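Local coordinates for protein aminopeptidase N (Francisella tularensis subsp. tularensis, PDB 5DLL) that probably removes N-terminal amino acids from peptides as a zinc-dependent M1-family aminopeptidase taking part in intracellular peptide breakdown, at residues 603-615 / 672-684. Numbering follows the deposited sequence.
Sequences LDKALISNALLIP and AKRKLKGVCLSYL
Y683 and L612 make the hydrogen bond that joins the two helices: Y683 OH donates to L612 O at 2.6 Å, almost in line with the carbonyl (C=O...O angle 166°). The acceptor lies at the ring edge, near its plane, while I614 CG1 packs against the same hydroxyl. W651 of helix 648-658 stacks on the tyrosine ring.

A second polar group is satisfied within its own helix. S609 OG, turned back beside its backbone N (chi1 -43°), donates to K605 O at 2.7 Å, and the serine side chain sits as a knob in the hole formed by A672, K675, L676 and V679.

Apolar contacts flank the serine. A606 CB meets A672 CB at 3.8 Å, with the aliphatic chain of K675 alongside. The two methyls of L676 divide their contacts, CD1 touching I608 CG2 at 3.5 Å and CD2 lying against K605 CG. V679 CG2 rests on S609 CB at 3.7 Å, and its CG1 faces L612 and L613.

Axes 7.9 Å apart, crossing at 26° and running roughly parallel, describe a near-parallel helix pair with knob-into-hole packing at S609 and close A606-A672 contact, inside the all-helical, ARM-repeat-like C-terminal domain of M1 aminopeptidases, away from the zinc site.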
ATOM      1  N   LEU A 603     -17.667 -20.516   8.854  1.00 75.27           N
ATOM      2  CA  LEU A 603     -17.271 -19.562   7.827  1.00 70.23           C
ATOM      3  C   LEU A 603     -16.605 -18.385   8.530  1.00 70.16           C
ATOM      4  O   LEU A 603     -17.100 -17.926   9.567  1.00 59.55           O
ATOM      5  CB  LEU A 603     -18.494 -19.091   7.034  1.00 71.15           C
ATOM      6  CG  LEU A 603     -18.239 -18.296   5.749  1.00 79.54           C
ATOM      7  CD1 LEU A 603     -17.500 -19.134   4.714  1.00 85.39           C
ATOM      8  CD2 LEU A 603     -19.552 -17.781   5.179  1.00 80.41           C
ATOM      9  N   ASP A 604     -15.487 -17.909   7.979  1.00 72.13           N
ATOM     10  CA  ASP A 604     -14.741 -16.806   8.589  1.00 69.25           C
ATOM     11  C   ASP A 604     -15.715 -15.683   8.945  1.00 64.01           C
ATOM     12  O   ASP A 604     -16.393 -15.128   8.079  1.00 48.94           O
ATOM     13  CB  ASP A 604     -13.629 -16.293   7.661  1.00 70.02           C
ATOM     14  CG  ASP A 604     -12.681 -15.305   8.358  1.00 70.92           C
ATOM     15  OD1 ASP A 604     -13.138 -14.506   9.207  1.00 58.33           O
ATOM     16  OD2 ASP A 604     -11.470 -15.323   8.049  1.00 62.90           O
ATOM     17  N   LYS A 605     -15.775 -15.372  10.235  1.00 62.34           N
ATOM     18  CA  LYS A 605     -16.725 -14.400  10.767  1.00 58.16           C
ATOM     19  C   LYS A 605     -16.418 -12.981  10.282  1.00 59.63           C
ATOM     20  O   LYS A 605     -17.305 -12.129  10.251  1.00 55.38           O
ATOM     21  CB  LYS A 605     -16.704 -14.453  12.297  1.00 63.64           C
ATOM     22  CG  LYS A 605     -18.055 -14.278  12.956  1.00 63.73           C
ATOM     23  CD  LYS A 605     -18.196 -15.145  14.199  1.00 62.78           C
ATOM     24  CE  LYS A 605     -18.361 -16.612  13.836  1.00 64.20           C
ATOM     25  NZ  LYS A 605     -18.855 -17.409  14.990  1.00 65.53           N
ATOM     26  N   ALA A 606     -15.161 -12.735   9.915  1.00 58.36           N
ATOM     27  CA  ALA A 606     -14.756 -11.463   9.329  1.00 55.91           C
ATOM     28  C   ALA A 606     -15.288 -11.343   7.903  1.00 51.03           C
ATOM     29  O   ALA A 606     -15.756 -10.278   7.497  1.00 42.09           O
ATOM     30  CB  ALA A 606     -13.242 -11.335   9.339  1.00 61.93           C
ATOM     31  N   LEU A 607     -15.200 -12.437   7.147  1.00 50.45           N
ATOM     32  CA  LEU A 607     -15.777 -12.511   5.802  1.00 58.73           C
ATOM     33  C   LEU A 607     -17.290 -12.280   5.832  1.00 54.60           C
ATOM     34  O   LEU A 607     -17.839 -11.611   4.955  1.00 49.23           O
ATOM     35  CB  LEU A 607     -15.459 -13.866   5.154  1.00 68.69           C
ATOM     36  CG  LEU A 607     -16.301 -14.316   3.957  1.00 83.97           C
ATOM     37  CD1 LEU A 607     -16.108 -13.402   2.754  1.00 76.72           C
ATOM     38  CD2 LEU A 607     -15.952 -15.757   3.615  1.00102.36           C
ATOM     39  N   ILE A 608     -17.954 -12.843   6.840  1.00 53.21           N
ATOM     40  CA  ILE A 608     -19.376 -12.584   7.070  1.00 55.75           C
ATOM     41  C   ILE A 608     -19.620 -11.074   7.230  1.00 53.07           C
ATOM     42  O   ILE A 608     -20.522 -10.519   6.601  1.00 44.42           O
ATOM     43  CB  ILE A 608     -19.905 -13.361   8.302  1.00 56.09           C
ATOM     44  CG1 ILE A 608     -19.927 -14.867   8.014  1.00 62.58           C
ATOM     45  CG2 ILE A 608     -21.311 -12.911   8.671  1.00 62.25           C
ATOM     46  CD1 ILE A 608     -20.185 -15.740   9.229  1.00 60.07           C
ATOM     47  N   SER A 609     -18.799 -10.421   8.054  1.00 46.00           N
ATOM     48  CA  SER A 609     -18.905  -8.976   8.290  1.00 45.52           C
ATOM     49  C   SER A 609     -18.817  -8.139   7.009  1.00 48.39           C
ATOM     50  O   SER A 609     -19.510  -7.132   6.884  1.00 46.71           O
ATOM     51  CB  SER A 609     -17.819  -8.518   9.267  1.00 48.40           C
ATOM     52  OG  SER A 609     -17.689  -9.426  10.346  1.00 56.45           O
ATOM     53  N   ASN A 610     -17.957  -8.548   6.075  1.00 58.30           N
ATOM     54  CA  ASN A 610     -17.791  -7.832   4.800  1.00 55.55           C
ATOM     55  C   ASN A 610     -18.974  -8.040   3.867  1.00 53.07           C
ATOM     56  O   ASN A 610     -19.436  -7.095   3.225  1.00 48.62           O
ATOM     57  CB  ASN A 610     -16.499  -8.250   4.078  1.00 56.80           C
ATOM     58  CG  ASN A 610     -15.380  -7.238   4.243  1.00 62.05           C
ATOM     59  OD1 ASN A 610     -14.781  -6.797   3.262  1.00 70.41           O
ATOM     60  ND2 ASN A 610     -15.100  -6.858   5.483  1.00 59.93           N
ATOM     61  N   ALA A 611     -19.450  -9.281   3.790  1.00 50.82           N
ATOM     62  CA  ALA A 611     -20.574  -9.629   2.922  1.00 52.71           C
ATOM     63  C   ALA A 611     -21.894  -9.018   3.403  1.00 59.07           C
ATOM     64  O   ALA A 611     -22.746  -8.656   2.586  1.00 66.89           O
ATOM     65  CB  ALA A 611     -20.699 -11.138   2.807  1.00 52.00           C
ATOM     66  N   LEU A 612     -22.055  -8.891   4.719  1.00 53.51           N
ATOM     67  CA  LEU A 612     -23.300  -8.381   5.291  1.00 56.10           C
ATOM     68  C   LEU A 612     -23.365  -6.850   5.368  1.00 56.20           C
ATOM     69  O   LEU A 612     -24.445  -6.286   5.562  1.00 43.38           O
ATOM     70  CB  LEU A 612     -23.552  -8.988   6.678  1.00 58.88           C
ATOM     71  CG  LEU A 612     -23.850 -10.492   6.772  1.00 51.70           C
ATOM     72  CD1 LEU A 612     -24.217 -10.849   8.203  1.00 52.33           C
ATOM     73  CD2 LEU A 612     -24.953 -10.944   5.829  1.00 48.21           C
ATOM     74  N   LEU A 613     -22.229  -6.173   5.219  1.00 61.49           N
ATOM     75  CA  LEU A 613     -22.231  -4.712   5.205  1.00 56.41           C
ATOM     76  C   LEU A 613     -22.567  -4.231   3.797  1.00 55.38           C
ATOM     77  O   LEU A 613     -21.860  -4.550   2.840  1.00 51.71           O
ATOM     78  CB  LEU A 613     -20.885  -4.157   5.679  1.00 67.29           C
ATOM     79  CG  LEU A 613     -20.885  -2.744   6.279  1.00 75.43           C
ATOM     80  CD1 LEU A 613     -21.966  -2.573   7.344  1.00 77.28           C
ATOM     81  CD2 LEU A 613     -19.512  -2.430   6.860  1.00 69.29           C
ATOM     82  N   ILE A 614     -23.661  -3.478   3.684  1.00 61.24           N
ATOM     83  CA  ILE A 614     -24.151  -2.974   2.396  1.00 62.30           C
ATOM     84  C   ILE A 614     -23.124  -1.988   1.812  1.00 60.89           C
ATOM     85  O   ILE A 614     -22.605  -1.140   2.548  1.00 54.80           O
ATOM     86  CB  ILE A 614     -25.535  -2.285   2.559  1.00 62.71           C
ATOM     87  CG1 ILE A 614     -26.598  -3.290   3.024  1.00 61.76           C
ATOM     88  CG2 ILE A 614     -26.003  -1.632   1.264  1.00 61.69           C
ATOM     89  CD1 ILE A 614     -27.086  -4.238   1.948  1.00 59.46           C
ATOM     90  N   PRO A 615     -22.819  -2.097   0.497  1.00 49.26           N
ATOM     91  CA  PRO A 615     -21.821  -1.200  -0.102  1.00 47.83           C
ATOM     92  C   PRO A 615     -22.081   0.266   0.229  1.00 50.64           C
ATOM     93  O   PRO A 615     -23.217   0.734   0.106  1.00 44.77           O
ATOM     94  CB  PRO A 615     -21.983  -1.429  -1.609  1.00 43.54           C
ATOM     95  CG  PRO A 615     -22.590  -2.778  -1.742  1.00 46.24           C
ATOM     96  CD  PRO A 615     -23.354  -3.066  -0.481  1.00 48.80           C
ATOM     97  N   ALA A 672     -12.123 -11.352  14.347  1.00 51.76           N
ATOM     98  CA  ALA A 672     -13.283 -11.554  13.466  1.00 50.29           C
ATOM     99  C   ALA A 672     -14.608 -11.440  14.215  1.00 50.91           C
ATOM    100  O   ALA A 672     -15.605 -10.974  13.658  1.00 48.72           O
ATOM    101  CB  ALA A 672     -13.193 -12.911  12.783  1.00 50.57           C
ATOM    102  N   LYS A 673     -14.600 -11.884  15.472  1.00 56.53           N
ATOM    103  CA  LYS A 673     -15.757 -11.789  16.372  1.00 53.75           C
ATOM    104  C   LYS A 673     -16.124 -10.317  16.565  1.00 49.52           C
ATOM    105  O   LYS A 673     -17.284  -9.931  16.400  1.00 44.26           O
ATOM    106  CB  LYS A 673     -15.422 -12.434  17.732  1.00 55.90           C
ATOM    107  CG  LYS A 673     -16.483 -13.348  18.334  1.00 57.90           C
ATOM    108  CD  LYS A 673     -15.831 -14.374  19.265  1.00 63.97           C
ATOM    109  CE  LYS A 673     -16.768 -14.920  20.340  1.00 75.07           C
ATOM    110  NZ  LYS A 673     -17.686 -16.003  19.888  1.00 70.88           N
ATOM    111  N   ARG A 674     -15.111  -9.507  16.881  1.00 47.17           N
ATOM    112  CA  ARG A 674     -15.286  -8.082  17.185  1.00 41.59           C
ATOM    113  C   ARG A 674     -15.851  -7.250  16.040  1.00 44.26           C
ATOM    114  O   ARG A 674     -16.511  -6.236  16.277  1.00 42.12           O
ATOM    115  CB  ARG A 674     -13.960  -7.455  17.632  1.00 42.94           C
ATOM    116  CG  ARG A 674     -13.676  -7.570  19.119  1.00 44.67           C
ATOM    117  CD  ARG A 674     -12.469  -6.734  19.513  1.00 47.70           C
ATOM    118  NE  ARG A 674     -11.228  -7.295  18.978  1.00 54.90           N
ATOM    119  CZ  ARG A 674     -10.504  -8.251  19.561  1.00 55.79           C
ATOM    120  NH1 ARG A 674     -10.878  -8.780  20.722  1.00 67.29           N
ATOM    121  NH2 ARG A 674      -9.390  -8.683  18.979  1.00 53.85           N
ATOM    122  N   LYS A 675     -15.582  -7.647  14.803  1.00 47.98           N
ATOM    123  CA  LYS A 675     -16.088  -6.870  13.676  1.00 54.04           C
ATOM    124  C   LYS A 675     -17.483  -7.308  13.242  1.00 47.37           C
ATOM    125  O   LYS A 675     -18.295  -6.461  12.878  1.00 52.80           O
ATOM    126  CB  LYS A 675     -15.103  -6.825  12.505  1.00 58.04           C
ATOM    127  CG  LYS A 675     -14.667  -8.155  11.926  1.00 67.27           C
ATOM    128  CD  LYS A 675     -13.666  -7.933  10.800  1.00 78.42           C
ATOM    129  CE  LYS A 675     -12.352  -7.343  11.302  1.00 79.35           C
ATOM    130  NZ  LYS A 675     -11.317  -7.269  10.236  1.00 78.95           N
ATOM    131  N   LEU A 676     -17.777  -8.605  13.303  1.00 45.11           N
ATOM    132  CA  LEU A 676     -19.157  -9.059  13.098  1.00 43.50           C
ATOM    133  C   LEU A 676     -20.052  -8.483  14.193  1.00 44.79           C
ATOM    134  O   LEU A 676     -21.186  -8.076  13.928  1.00 45.77           O
ATOM    135  CB  LEU A 676     -19.269 -10.584  13.093  1.00 43.97           C
ATOM    136  CG  LEU A 676     -20.690 -11.100  12.812  1.00 42.69           C
ATOM    137  CD1 LEU A 676     -21.139 -10.689  11.418  1.00 47.17           C
ATOM    138  CD2 LEU A 676     -20.804 -12.606  12.978  1.00 43.33           C
ATOM    139  N   LYS A 677     -19.536  -8.464  15.422  1.00 40.87           N
ATOM    140  CA  LYS A 677     -20.206  -7.792  16.531  1.00 37.97           C
ATOM    141  C   LYS A 677     -20.540  -6.340  16.174  1.00 38.47           C
ATOM    142  O   LYS A 677     -21.644  -5.871  16.443  1.00 41.13           O
ATOM    143  CB  LYS A 677     -19.332  -7.842  17.787  1.00 38.58           C
ATOM    144  CG  LYS A 677     -19.854  -6.985  18.929  1.00 45.25           C
ATOM    145  CD  LYS A 677     -19.151  -7.267  20.243  1.00 49.59           C
ATOM    146  CE  LYS A 677     -17.668  -6.954  20.171  1.00 52.65           C
ATOM    147  NZ  LYS A 677     -17.100  -6.779  21.535  1.00 59.31           N
ATOM    148  N   GLY A 678     -19.577  -5.639  15.574  1.00 37.94           N
ATOM    149  CA  GLY A 678     -19.760  -4.254  15.148  1.00 36.75           C
ATOM    150  C   GLY A 678     -20.771  -4.088  14.026  1.00 40.24           C
ATOM    151  O   GLY A 678     -21.570  -3.147  14.043  1.00 44.87           O
ATOM    152  N   VAL A 679     -20.733  -4.989  13.046  1.00 39.09           N
ATOM    153  CA  VAL A 679     -21.706  -4.974  11.948  1.00 39.41           C
ATOM    154  C   VAL A 679     -23.118  -5.150  12.494  1.00 42.94           C
ATOM    155  O   VAL A 679     -24.037  -4.436  12.094  1.00 52.92           O
ATOM    156  CB  VAL A 679     -21.424  -6.075  10.904  1.00 36.91           C
ATOM    157  CG1 VAL A 679     -22.569  -6.184   9.897  1.00 36.32           C
ATOM    158  CG2 VAL A 679     -20.111  -5.796  10.190  1.00 37.27           C
ATOM    159  N   CYS A 680     -23.281  -6.103  13.407  1.00 43.63           N
ATOM    160  CA  CYS A 680     -24.560  -6.316  14.081  1.00 47.01           C
ATOM    161  C   CYS A 680     -25.052  -5.040  14.752  1.00 43.17           C
ATOM    162  O   CYS A 680     -26.196  -4.638  14.558  1.00 44.82           O
ATOM    163  CB  CYS A 680     -24.444  -7.430  15.127  1.00 49.71           C
ATOM    164  SG  CYS A 680     -24.221  -9.078  14.426  1.00 48.10           S
ATOM    165  N   LEU A 681     -24.174  -4.401  15.520  1.00 45.02           N
ATOM    166  CA  LEU A 681     -24.530  -3.194  16.271  1.00 51.45           C
ATOM    167  C   LEU A 681     -24.920  -2.004  15.382  1.00 47.23           C
ATOM    168  O   LEU A 681     -25.703  -1.154  15.809  1.00 47.47           O
ATOM    169  CB  LEU A 681     -23.386  -2.792  17.216  1.00 52.87           C
ATOM    170  CG  LEU A 681     -23.644  -1.602  18.153  1.00 53.84           C
ATOM    171  CD1 LEU A 681     -24.883  -1.826  19.012  1.00 54.76           C
ATOM    172  CD2 LEU A 681     -22.425  -1.336  19.021  1.00 51.52           C
ATOM    173  N   SER A 682     -24.381  -1.940  14.163  1.00 43.22           N
ATOM    174  CA  SER A 682     -24.736  -0.869  13.224  1.00 46.51           C
ATOM    175  C   SER A 682     -26.153  -1.063  12.699  1.00 45.64           C
ATOM    176  O   SER A 682     -26.885  -0.092  12.522  1.00 44.08           O
ATOM    177  CB  SER A 682     -23.735  -0.764  12.055  1.00 53.21           C
ATOM    178  OG  SER A 682     -24.074  -1.611  10.966  1.00 53.74           O
ATOM    179  N   TYR A 683     -26.537  -2.316  12.463  1.00 43.65           N
ATOM    180  CA  TYR A 683     -27.902  -2.623  12.033  1.00 42.69           C
ATOM    181  C   TYR A 683     -28.933  -2.403  13.142  1.00 45.82           C
ATOM    182  O   TYR A 683     -30.091  -2.109  12.859  1.00 48.92           O
ATOM    183  CB  TYR A 683     -27.998  -4.052  11.508  1.00 38.53           C
ATOM    184  CG  TYR A 683     -27.556  -4.195  10.075  1.00 36.06           C
ATOM    185  CD1 TYR A 683     -28.419  -3.878   9.028  1.00 35.67           C
ATOM    186  CD2 TYR A 683     -26.279  -4.651   9.763  1.00 33.92           C
ATOM    187  CE1 TYR A 683     -28.020  -4.012   7.709  1.00 35.82           C
ATOM    188  CE2 TYR A 683     -25.870  -4.790   8.449  1.00 35.32           C
ATOM    189  CZ  TYR A 683     -26.743  -4.470   7.425  1.00 35.67           C
ATOM    190  OH  TYR A 683     -26.337  -4.604   6.117  1.00 37.44           O
ATOM    191  N   LEU A 684     -28.516  -2.544  14.398  1.00 43.79           N
ATOM    192  CA  LEU A 684     -29.395  -2.244  15.530  1.00 49.36           C
ATOM    193  C   LEU A 684     -29.685  -0.737  15.658  1.00 50.33           C
ATOM    194  O   LEU A 684     -30.740  -0.342  16.177  1.00 50.50           O
ATOM    195  CB  LEU A 684     -28.800  -2.797  16.833  1.00 50.81           C
ATOM    196  CG  LEU A 684     -28.660  -4.327  16.921  1.00 53.32           C
ATOM    197  CD1 LEU A 684     -27.902  -4.725  18.184  1.00 48.79           C
ATOM    198  CD2 LEU A 684     -30.013  -5.032  16.855  1.00 50.10           C
TER